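Local structure of pyroglutatmate porin OpdO (Pseudomonas aeruginosa, 3SZV) at residues Y286-I289 and A290-P294; G303-N307 and V308-S312; Y319-A323 and L324-G328. The protein forms a beta-barrel channel of the OprD family in the bacterial outer membrane, through which small carboxylate solutes probably pass. All blocks are in the same frame, centred on the assembly; numbering follows the deposited sequence.

Contact 1 of 3, residues Y286-I289 and A290-P294; sequences YPYI and AGSDP
P294 lies flat against one face of the Y288 ring. Its CB stands almost over the ring centre, 3.5 Å from the centroid and 8° off the normal, a CH-pi contact, while P294 CD comes within 3.5 Å of Y288 CE1. At the ring edge, S292 O lies near the plane, 3.4 Å from Y288 CE1. The same prolyl CB also meets the Y286 ring, this time at its edge, 3.8 Å from CE2, so one methylene group touches both tyrosines. Y288 carries its ring between its own backbone N and carbonyl carbon (chi1 53°), which brings the face under the proline as the chain doubles back. That reversal is a type II beta turn from I289 to S292, with G291 at the position where a positive phi is needed. I289 O is gripped twice by one residue: S292 N donates at 3.0 Å and S292 OG at 2.7 Å, both from the same face of the carbonyl plane. Y288 OH is hydrogen-bonded to D304 OD2, and D293 OD1 is bonded to N137. The stretch belongs to the long loop between strands 271-281 and 311-320. Near the middle of the barrel, consistent with a loop folded inward as in OprD relatives, it is tied by backbone bonds to S135, S181 and N183, while Y286 packs on strands 218-230, 236-248 and 256-268.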
ATOM      1  N   TYR A 286      11.396  -5.818  11.145  1.00 12.50           N
ATOM      2  CA  TYR A 286      10.105  -5.139  11.227  1.00 12.89           C
ATOM      3  C   TYR A 286       8.954  -6.062  10.840  1.00 11.78           C
ATOM      4  O   TYR A 286       8.912  -6.564   9.724  1.00 13.22           O
ATOM      5  CB  TYR A 286      10.120  -3.963  10.283  1.00 12.41           C
ATOM      6  CG  TYR A 286       8.892  -3.085  10.364  1.00 12.27           C
ATOM      7  CD1 TYR A 286       8.693  -2.257  11.464  1.00 12.88           C
ATOM      8  CD2 TYR A 286       7.951  -3.054   9.336  1.00 11.71           C
ATOM      9  CE1 TYR A 286       7.598  -1.416  11.554  1.00 12.31           C
ATOM     10  CE2 TYR A 286       6.836  -2.213   9.423  1.00 11.28           C
ATOM     11  CZ  TYR A 286       6.676  -1.397  10.528  1.00 12.24           C
ATOM     12  OH  TYR A 286       5.607  -0.538  10.651  1.00 13.13           O
ATOM     13  N   PRO A 287       8.014  -6.284  11.762  1.00 11.65           N
ATOM     14  CA  PRO A 287       6.940  -7.214  11.419  1.00 12.96           C
ATOM     15  C   PRO A 287       5.815  -6.529  10.666  1.00 12.92           C
ATOM     16  O   PRO A 287       5.502  -5.359  10.906  1.00 13.21           O
ATOM     17  CB  PRO A 287       6.441  -7.692  12.788  1.00 15.45           C
ATOM     18  CG  PRO A 287       6.713  -6.532  13.697  1.00 21.14           C
ATOM     19  CD  PRO A 287       8.005  -5.909  13.190  1.00 11.79           C
ATOM     20  N   TYR A 288       5.222  -7.285   9.743  1.00 11.23           N
ATOM     21  CA  TYR A 288       4.022  -6.872   9.021  1.00 11.45           C
ATOM     22  C   TYR A 288       3.413  -8.098   8.393  1.00 11.43           C
ATOM     23  O   TYR A 288       4.055  -9.138   8.300  1.00 12.62           O
ATOM     24  CB  TYR A 288       4.319  -5.805   7.960  1.00 11.90           C
ATOM     25  CG  TYR A 288       5.403  -6.051   6.921  1.00 11.77           C
ATOM     26  CD1 TYR A 288       5.076  -6.331   5.600  1.00 12.88           C
ATOM     27  CD2 TYR A 288       6.755  -5.905   7.244  1.00 12.16           C
ATOM     28  CE1 TYR A 288       6.062  -6.490   4.632  1.00 13.18           C
ATOM     29  CE2 TYR A 288       7.740  -6.046   6.281  1.00 12.41           C
ATOM     30  CZ  TYR A 288       7.386  -6.343   4.980  1.00 12.24           C
ATOM     31  OH  TYR A 288       8.319  -6.467   3.993  1.00 14.17           O
ATOM     32  N   ILE A 289       2.173  -7.971   7.927  1.00 11.76           N
ATOM     33  CA  ILE A 289       1.496  -9.093   7.309  1.00 13.81           C
ATOM     34  C   ILE A 289       2.200  -9.485   6.004  1.00 12.52           C
ATOM     35  O   ILE A 289       2.433  -8.653   5.128  1.00 12.49           O
ATOM     36  CB  ILE A 289       0.028  -8.734   7.065  1.00 13.75           C
ATOM     37  CG1 ILE A 289      -0.717  -8.700   8.393  1.00 14.70           C
ATOM     38  CG2 ILE A 289      -0.621  -9.742   6.136  1.00 15.61           C
ATOM     39  CD1 ILE A 289      -2.042  -7.977   8.326  1.00 16.23           C
ATOM     40  N   ALA A 290       2.592 -10.756   5.897  1.00 13.84           N
ATOM     41  CA  ALA A 290       3.274 -11.220   4.692  1.00 13.24           C
ATOM     42  C   ALA A 290       2.403 -10.989   3.464  1.00 13.10           C
ATOM     43  O   ALA A 290       1.195 -11.271   3.502  1.00 14.93           O
ATOM     44  CB  ALA A 290       3.631 -12.715   4.813  1.00 15.25           C
ATOM     45  N   GLY A 291       3.015 -10.483   2.399  1.00 13.10           N
ATOM     46  CA  GLY A 291       2.277 -10.217   1.174  1.00 13.19           C
ATOM     47  C   GLY A 291       1.794  -8.786   1.077  1.00 14.55           C
ATOM     48  O   GLY A 291       1.392  -8.342  -0.010  1.00 16.60           O
ATOM     49  N   SER A 292       1.824  -8.073   2.201  1.00 12.60           N
ATOM     50  CA  SER A 292       1.315  -6.699   2.250  1.00 12.42           C
ATOM     51  C   SER A 292       2.454  -5.683   2.326  1.00 13.73           C
ATOM     52  O   SER A 292       3.631  -6.057   2.306  1.00 14.81           O
ATOM     53  CB  SER A 292       0.339  -6.540   3.418  1.00 12.73           C
ATOM     54  OG  SER A 292       1.032  -6.452   4.651  1.00 14.04           O
ATOM     55  N   ASP A 293       2.124  -4.398   2.376  1.00 12.37           N
ATOM     56  CA  ASP A 293       3.146  -3.350   2.327  1.00 12.20           C
ATOM     57  C   ASP A 293       3.453  -2.806   3.721  1.00 11.70           C
ATOM     58  O   ASP A 293       2.538  -2.400   4.448  1.00 12.90           O
ATOM     59  CB  ASP A 293       2.681  -2.174   1.455  1.00 12.04           C
ATOM     60  CG  ASP A 293       2.679  -2.485  -0.025  1.00 15.12           C
ATOM     61  OD1 ASP A 293       3.114  -3.581  -0.429  1.00 15.86           O
ATOM     62  OD2 ASP A 293       2.264  -1.591  -0.788  1.00 18.20           O
ATOM     63  N   PRO A 294       4.732  -2.765   4.095  1.00 10.67           N
ATOM     64  CA  PRO A 294       5.089  -2.197   5.399  1.00 11.19           C
ATOM     65  C   PRO A 294       5.122  -0.680   5.325  1.00 11.11           C
ATOM     66  O   PRO A 294       5.508  -0.122   4.288  1.00 12.80           O
ATOM     67  CB  PRO A 294       6.500  -2.763   5.641  1.00 12.00           C
ATOM     68  CG  PRO A 294       7.100  -2.849   4.241  1.00 12.07           C
ATOM     69  CD  PRO A 294       5.912  -3.248   3.345  1.00 11.13           C
TER

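Contact 2 of 3, residues G303-N307 and V308-S312; sequences GDFGN and VDERS
A type II beta turn from N307 to E310 leads the long loop into barrel strand 311-320, and the side chain of E310 runs back alongside N307, its carboxylate bonded to that residue. The turn is closed by E310 N, which donates to N307 O over 3.0 Å. D309, with positive phi, fills its third position. E310 CG lies anti to the backbone N (chi1 -168°) and the chain beyond is extended, bringing the carboxylate alongside N307. There E310 OE1 takes two bonds from that one residue: N307 N comes nearly along the C-O axis at 3.1 Å, whereas N307 ND2 arrives on the syn side at 2.9 Å, with OE1 close to its amide plane. The amide and carboxylate planes are turned 39° apart. The other oxygen, E310 OE2, lies 3.3 Å from F305 CD1, obliquely placed against the ring, and near the carboxylate of E351; such like charges may raise the proton affinity of the pair. Just upstream, D304 OD1 accepts from G306 N in an Asx turn and forms a salt bridge with R184. S312 OG, bonded to N298, also meets a water that lies within hydrogen-bonding distance of F305 O. A second water bridges the start of the turn, accepting from V308 N at 3.0 Å and donating to N307 OD1 at 3.1 Å.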
ATOM      1  N   GLY A 303      13.206  -3.923  -1.767  1.00 14.88           N
ATOM      2  CA  GLY A 303      13.473  -4.094  -0.350  1.00 15.58           C
ATOM      3  C   GLY A 303      12.739  -3.175   0.601  1.00 13.71           C
ATOM      4  O   GLY A 303      12.299  -2.072   0.232  1.00 13.41           O
ATOM      5  N   ASP A 304      12.592  -3.633   1.839  1.00 12.37           N
ATOM      6  CA  ASP A 304      11.956  -2.835   2.873  1.00 13.73           C
ATOM      7  C   ASP A 304      12.950  -2.159   3.820  1.00 12.86           C
ATOM      8  O   ASP A 304      12.568  -1.284   4.607  1.00 12.89           O
ATOM      9  CB  ASP A 304      10.909  -3.647   3.660  1.00 14.09           C
ATOM     10  CG  ASP A 304      11.494  -4.836   4.380  1.00 13.16           C
ATOM     11  OD1 ASP A 304      12.744  -4.947   4.494  1.00 14.73           O
ATOM     12  OD2 ASP A 304      10.689  -5.667   4.865  1.00 14.15           O
ATOM     13  N   PHE A 305      14.221  -2.552   3.729  1.00 13.56           N
ATOM     14  CA  PHE A 305      15.259  -2.047   4.624  1.00 14.40           C
ATOM     15  C   PHE A 305      14.843  -2.219   6.082  1.00 12.73           C
ATOM     16  O   PHE A 305      15.169  -1.421   6.957  1.00 14.37           O
ATOM     17  CB  PHE A 305      15.679  -0.629   4.218  1.00 14.87           C
ATOM     18  CG  PHE A 305      16.415  -0.615   2.908  1.00 13.99           C
ATOM     19  CD1 PHE A 305      17.805  -0.665   2.873  1.00 15.10           C
ATOM     20  CD2 PHE A 305      15.716  -0.659   1.706  1.00 13.90           C
ATOM     21  CE1 PHE A 305      18.488  -0.717   1.664  1.00 16.59           C
ATOM     22  CE2 PHE A 305      16.387  -0.708   0.499  1.00 14.74           C
ATOM     23  CZ  PHE A 305      17.778  -0.733   0.476  1.00 16.35           C
ATOM     24  N   GLY A 306      14.149  -3.329   6.318  1.00 12.78           N
ATOM     25  CA  GLY A 306      13.589  -3.629   7.623  1.00 12.98           C
ATOM     26  C   GLY A 306      14.258  -4.803   8.311  1.00 13.25           C
ATOM     27  O   GLY A 306      13.692  -5.399   9.230  1.00 14.56           O
ATOM     28  N   ASN A 307      15.464  -5.140   7.858  1.00 13.55           N
ATOM     29  CA  ASN A 307      16.230  -6.220   8.474  1.00 14.49           C
ATOM     30  C   ASN A 307      16.676  -5.900   9.898  1.00 14.29           C
ATOM     31  O   ASN A 307      16.725  -4.737  10.305  1.00 15.13           O
ATOM     32  CB  ASN A 307      17.439  -6.569   7.598  1.00 15.64           C
ATOM     33  CG  ASN A 307      17.025  -7.143   6.264  1.00 16.42           C
ATOM     34  OD1 ASN A 307      16.637  -8.313   6.182  1.00 20.93           O
ATOM     35  ND2 ASN A 307      17.108  -6.332   5.212  1.00 17.17           N
ATOM     36  N   VAL A 308      17.005  -6.941  10.648  1.00 15.90           N
ATOM     37  CA  VAL A 308      17.487  -6.774  12.015  1.00 16.02           C
ATOM     38  C   VAL A 308      18.611  -5.739  12.096  1.00 16.39           C
ATOM     39  O   VAL A 308      19.624  -5.844  11.388  1.00 16.23           O
ATOM     40  CB  VAL A 308      17.977  -8.125  12.597  1.00 14.46           C
ATOM     41  CG1 VAL A 308      18.583  -7.931  13.977  1.00 17.35           C
ATOM     42  CG2 VAL A 308      16.820  -9.123  12.639  1.00 18.12           C
ATOM     43  N   ASP A 309      18.414  -4.733  12.953  1.00 16.58           N
ATOM     44  CA  ASP A 309      19.412  -3.689  13.236  1.00 15.86           C
ATOM     45  C   ASP A 309      19.698  -2.717  12.077  1.00 17.53           C
ATOM     46  O   ASP A 309      20.586  -1.866  12.182  1.00 17.84           O
ATOM     47  CB  ASP A 309      20.723  -4.309  13.753  1.00 17.44           C
ATOM     48  CG  ASP A 309      20.586  -4.876  15.147  1.00 23.39           C
ATOM     49  OD1 ASP A 309      19.710  -4.404  15.897  1.00 24.26           O
ATOM     50  OD2 ASP A 309      21.369  -5.781  15.509  1.00 23.91           O
ATOM     51  N   GLU A 310      18.941  -2.815  10.989  1.00 16.56           N
ATOM     52  CA  GLU A 310      19.294  -2.065   9.787  1.00 16.27           C
ATOM     53  C   GLU A 310      19.153  -0.551   9.929  1.00 16.96           C
ATOM     54  O   GLU A 310      18.096  -0.050  10.329  1.00 16.68           O
ATOM     55  CB  GLU A 310      18.484  -2.545   8.584  1.00 15.55           C
ATOM     56  CG  GLU A 310      19.026  -1.996   7.274  1.00 15.04           C
ATOM     57  CD  GLU A 310      18.613  -2.821   6.077  1.00 15.70           C
ATOM     58  OE1 GLU A 310      17.680  -3.643   6.217  1.00 15.01           O
ATOM     59  OE2 GLU A 310      19.256  -2.658   5.007  1.00 16.45           O
ATOM     60  N   ARG A 311      20.212   0.170   9.571  1.00 16.52           N
ATOM     61  CA  ARG A 311      20.189   1.630   9.481  1.00 16.50           C
ATOM     62  C   ARG A 311      20.293   1.980   8.014  1.00 15.90           C
ATOM     63  O   ARG A 311      21.135   1.424   7.306  1.00 18.44           O
ATOM     64  CB  ARG A 311      21.369   2.221  10.252  1.00 18.97           C
ATOM     65  CG  ARG A 311      21.588   3.711  10.026  1.00 33.38           C
ATOM     66  CD  ARG A 311      22.811   4.201  10.790  1.00 39.92           C
ATOM     67  NE  ARG A 311      24.012   3.457  10.413  1.00 49.44           N
ATOM     68  CZ  ARG A 311      25.033   3.226  11.230  1.00 53.06           C
ATOM     69  NH1 ARG A 311      25.005   3.680  12.476  1.00 71.63           N
ATOM     70  NH2 ARG A 311      26.084   2.538  10.804  1.00 63.95           N
ATOM     71  N   SER A 312      19.433   2.877   7.534  1.00 16.43           N
ATOM     72  CA  SER A 312      19.448   3.176   6.115  1.00 14.98           C
ATOM     73  C   SER A 312      19.102   4.623   5.829  1.00 16.58           C
ATOM     74  O   SER A 312      18.406   5.274   6.612  1.00 17.11           O
ATOM     75  CB  SER A 312      18.501   2.235   5.361  1.00 15.47           C
ATOM     76  OG  SER A 312      17.145   2.402   5.765  1.00 14.46           O
TER
HETATM   77  O   HOH W   1      16.701   0.683   7.885  1.00 15.10           O
HETATM   78  O   HOH W   2      16.711  -9.481   9.034  1.00 25.35           O

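Contact 3 of 3, residues Y319-A323 and L324-G328; sequences YDFGA and LGLPG
F321 and L324 lie side by side and point the same way from a short helical turn that joins strands 311-320 and 329-343 of the beta-barrel. The tip of the leucine, CD2, meets the edge of the phenyl ring near its plane, 3.9 Å from F321 CD1. Two torsions bring them alongside: F321 CG sits beside its backbone N, opposite the carbonyl carbon (chi1 -68°), while L324 CG extends away from its own N (chi1 176°). Y319 approaches the same phenyl ring from over a face, with Y319 CD2 3.5 Å above the plane and over the ring centre; in return F321 CD1 lies in the plane of the tyrosine ring, at its edge. The backbone beneath fits a Schellman motif. L326 N donates to F321 O over 2.9 Å, the outer bond, and G325 N reaches G322 O in the weak inner one, with G325 taking the positive phi that ends the helical turn. F321 O also receives weak bonds from L324 N and G325 N, so a single carbonyl draws three amides around it. Apolar packing accompanies the outer bond, as expected of this motif: F321 CB and L326 CB are 3.9 Å apart. The entry to the turn is set by an Asx turn, in which D320 OD2 accepts from G322 N, from above the carboxylate plane. F321 continues onto L329 and F331 of the next strand, and Y319, still on its own strand, meets the ring of H271. A water spans the turn, donating to D320 O at 2.7 Å, accepting from L324 N at 2.8 Å and binding weakly to Y319 OH.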
ATOM      1  N   TYR A 319      10.835  14.382 -11.226  1.00 17.08           N
ATOM      2  CA  TYR A 319      10.579  15.504 -12.102  1.00 16.26           C
ATOM      3  C   TYR A 319       9.252  15.291 -12.818  1.00 19.63           C
ATOM      4  O   TYR A 319       9.009  14.234 -13.407  1.00 23.62           O
ATOM      5  CB  TYR A 319      11.712  15.707 -13.122  1.00 17.84           C
ATOM      6  CG  TYR A 319      11.564  17.008 -13.878  1.00 16.08           C
ATOM      7  CD1 TYR A 319      11.904  18.216 -13.281  1.00 19.81           C
ATOM      8  CD2 TYR A 319      11.061  17.045 -15.185  1.00 17.68           C
ATOM      9  CE1 TYR A 319      11.770  19.416 -13.950  1.00 18.02           C
ATOM     10  CE2 TYR A 319      10.921  18.244 -15.862  1.00 19.92           C
ATOM     11  CZ  TYR A 319      11.273  19.434 -15.244  1.00 16.89           C
ATOM     12  OH  TYR A 319      11.130  20.622 -15.903  1.00 20.87           O
ATOM     13  N   ASP A 320       8.405  16.302 -12.742  1.00 22.14           N
ATOM     14  CA  ASP A 320       7.132  16.305 -13.452  1.00 22.51           C
ATOM     15  C   ASP A 320       7.275  17.176 -14.693  1.00 20.30           C
ATOM     16  O   ASP A 320       7.541  18.373 -14.607  1.00 22.82           O
ATOM     17  CB  ASP A 320       6.019  16.799 -12.529  1.00 24.03           C
ATOM     18  CG  ASP A 320       4.667  16.844 -13.211  1.00 39.51           C
ATOM     19  OD1 ASP A 320       3.779  16.040 -12.856  1.00 43.33           O
ATOM     20  OD2 ASP A 320       4.495  17.688 -14.101  1.00 36.20           O
ATOM     21  N   PHE A 321       7.114  16.552 -15.850  1.00 23.65           N
ATOM     22  CA  PHE A 321       7.367  17.219 -17.114  1.00 20.93           C
ATOM     23  C   PHE A 321       6.225  18.130 -17.580  1.00 25.23           C
ATOM     24  O   PHE A 321       6.276  18.673 -18.677  1.00 26.19           O
ATOM     25  CB  PHE A 321       7.704  16.182 -18.194  1.00 31.76           C
ATOM     26  CG  PHE A 321       9.025  15.488 -17.981  1.00 25.64           C
ATOM     27  CD1 PHE A 321      10.161  15.910 -18.653  1.00 26.05           C
ATOM     28  CD2 PHE A 321       9.132  14.414 -17.106  1.00 25.47           C
ATOM     29  CE1 PHE A 321      11.374  15.278 -18.466  1.00 26.14           C
ATOM     30  CE2 PHE A 321      10.351  13.779 -16.911  1.00 23.69           C
ATOM     31  CZ  PHE A 321      11.468  14.210 -17.588  1.00 27.13           C
ATOM     32  N   GLY A 322       5.204  18.303 -16.745  1.00 25.00           N
ATOM     33  CA  GLY A 322       4.077  19.143 -17.119  1.00 25.42           C
ATOM     34  C   GLY A 322       4.474  20.571 -17.449  1.00 24.81           C
ATOM     35  O   GLY A 322       4.037  21.138 -18.460  1.00 29.71           O
ATOM     36  N   ALA A 323       5.299  21.165 -16.594  1.00 27.69           N
ATOM     37  CA  ALA A 323       5.676  22.570 -16.758  1.00 28.98           C
ATOM     38  C   ALA A 323       6.450  22.792 -18.053  1.00 25.04           C
ATOM     39  O   ALA A 323       6.345  23.836 -18.696  1.00 30.56           O
ATOM     40  CB  ALA A 323       6.486  23.042 -15.569  1.00 36.84           C
ATOM     41  N   LEU A 324       7.222  21.784 -18.424  1.00 23.11           N
ATOM     42  CA  LEU A 324       8.031  21.824 -19.627  1.00 21.24           C
ATOM     43  C   LEU A 324       7.160  21.772 -20.872  1.00 24.71           C
ATOM     44  O   LEU A 324       7.526  22.301 -21.910  1.00 29.62           O
ATOM     45  CB  LEU A 324       9.017  20.647 -19.603  1.00 23.38           C
ATOM     46  CG  LEU A 324       9.903  20.452 -20.830  1.00 23.37           C
ATOM     47  CD1 LEU A 324      10.812  21.646 -21.027  1.00 26.74           C
ATOM     48  CD2 LEU A 324      10.719  19.195 -20.626  1.00 24.38           C
ATOM     49  N   GLY A 325       6.010  21.120 -20.766  1.00 28.08           N
ATOM     50  CA  GLY A 325       5.133  20.967 -21.912  1.00 33.91           C
ATOM     51  C   GLY A 325       4.946  19.522 -22.340  1.00 27.10           C
ATOM     52  O   GLY A 325       4.487  19.259 -23.458  1.00 32.18           O
ATOM     53  N   LEU A 326       5.286  18.592 -21.448  1.00 27.51           N
ATOM     54  CA  LEU A 326       5.110  17.160 -21.698  1.00 28.78           C
ATOM     55  C   LEU A 326       4.283  16.504 -20.576  1.00 27.79           C
ATOM     56  O   LEU A 326       4.764  15.658 -19.838  1.00 22.80           O
ATOM     57  CB  LEU A 326       6.479  16.476 -21.849  1.00 23.96           C
ATOM     58  CG  LEU A 326       7.439  17.058 -22.904  1.00 23.38           C
ATOM     59  CD1 LEU A 326       8.795  16.372 -22.842  1.00 28.19           C
ATOM     60  CD2 LEU A 326       6.842  16.934 -24.299  1.00 32.36           C
ATOM     61  N   PRO A 327       3.010  16.887 -20.453  1.00 29.32           N
ATOM     62  CA  PRO A 327       2.221  16.517 -19.264  1.00 26.41           C
ATOM     63  C   PRO A 327       2.093  15.023 -18.861  1.00 31.32           C
ATOM     64  O   PRO A 327       1.955  14.739 -17.676  1.00 34.59           O
ATOM     65  CB  PRO A 327       0.840  17.129 -19.552  1.00 30.07           C
ATOM     66  CG  PRO A 327       0.845  17.462 -21.009  1.00 36.20           C
ATOM     67  CD  PRO A 327       2.259  17.770 -21.363  1.00 30.36           C
ATOM     68  N   GLY A 328       2.150  14.078 -19.787  1.00 57.44           N
ATOM     69  CA  GLY A 328       1.970  12.691 -19.379  1.00 30.22           C
ATOM     70  C   GLY A 328       3.224  12.032 -18.833  1.00 24.24           C
ATOM     71  O   GLY A 328       3.178  10.926 -18.312  1.00 23.64           O
TER
HETATM   72  O   HOH W   3       8.334  20.333 -16.297  1.00 22.26           O

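How the contacts relate
The three contacts follow one another along the chain. Contacts 1 and 2, their centres about 13 Å apart, share the long loop after strand 271-281 and touch directly: besides the tie from Y288 to D304, Y286 N probably hydrogen-bonds to G306 O, and P294 packs on D304. The two parts of the loop are thus tied to each other. Contact 2 then hands the chain to strand 311-320, whose far end enters contact 3; the centres of contacts 2 and 3 are about 34 Å apart and their nearest atoms about 20 Å, the centres of contacts 1 and 3 about 35 Å apart. One barrel strand therefore links a long loop that seems to reach inward with a short surface turn at its opposite end.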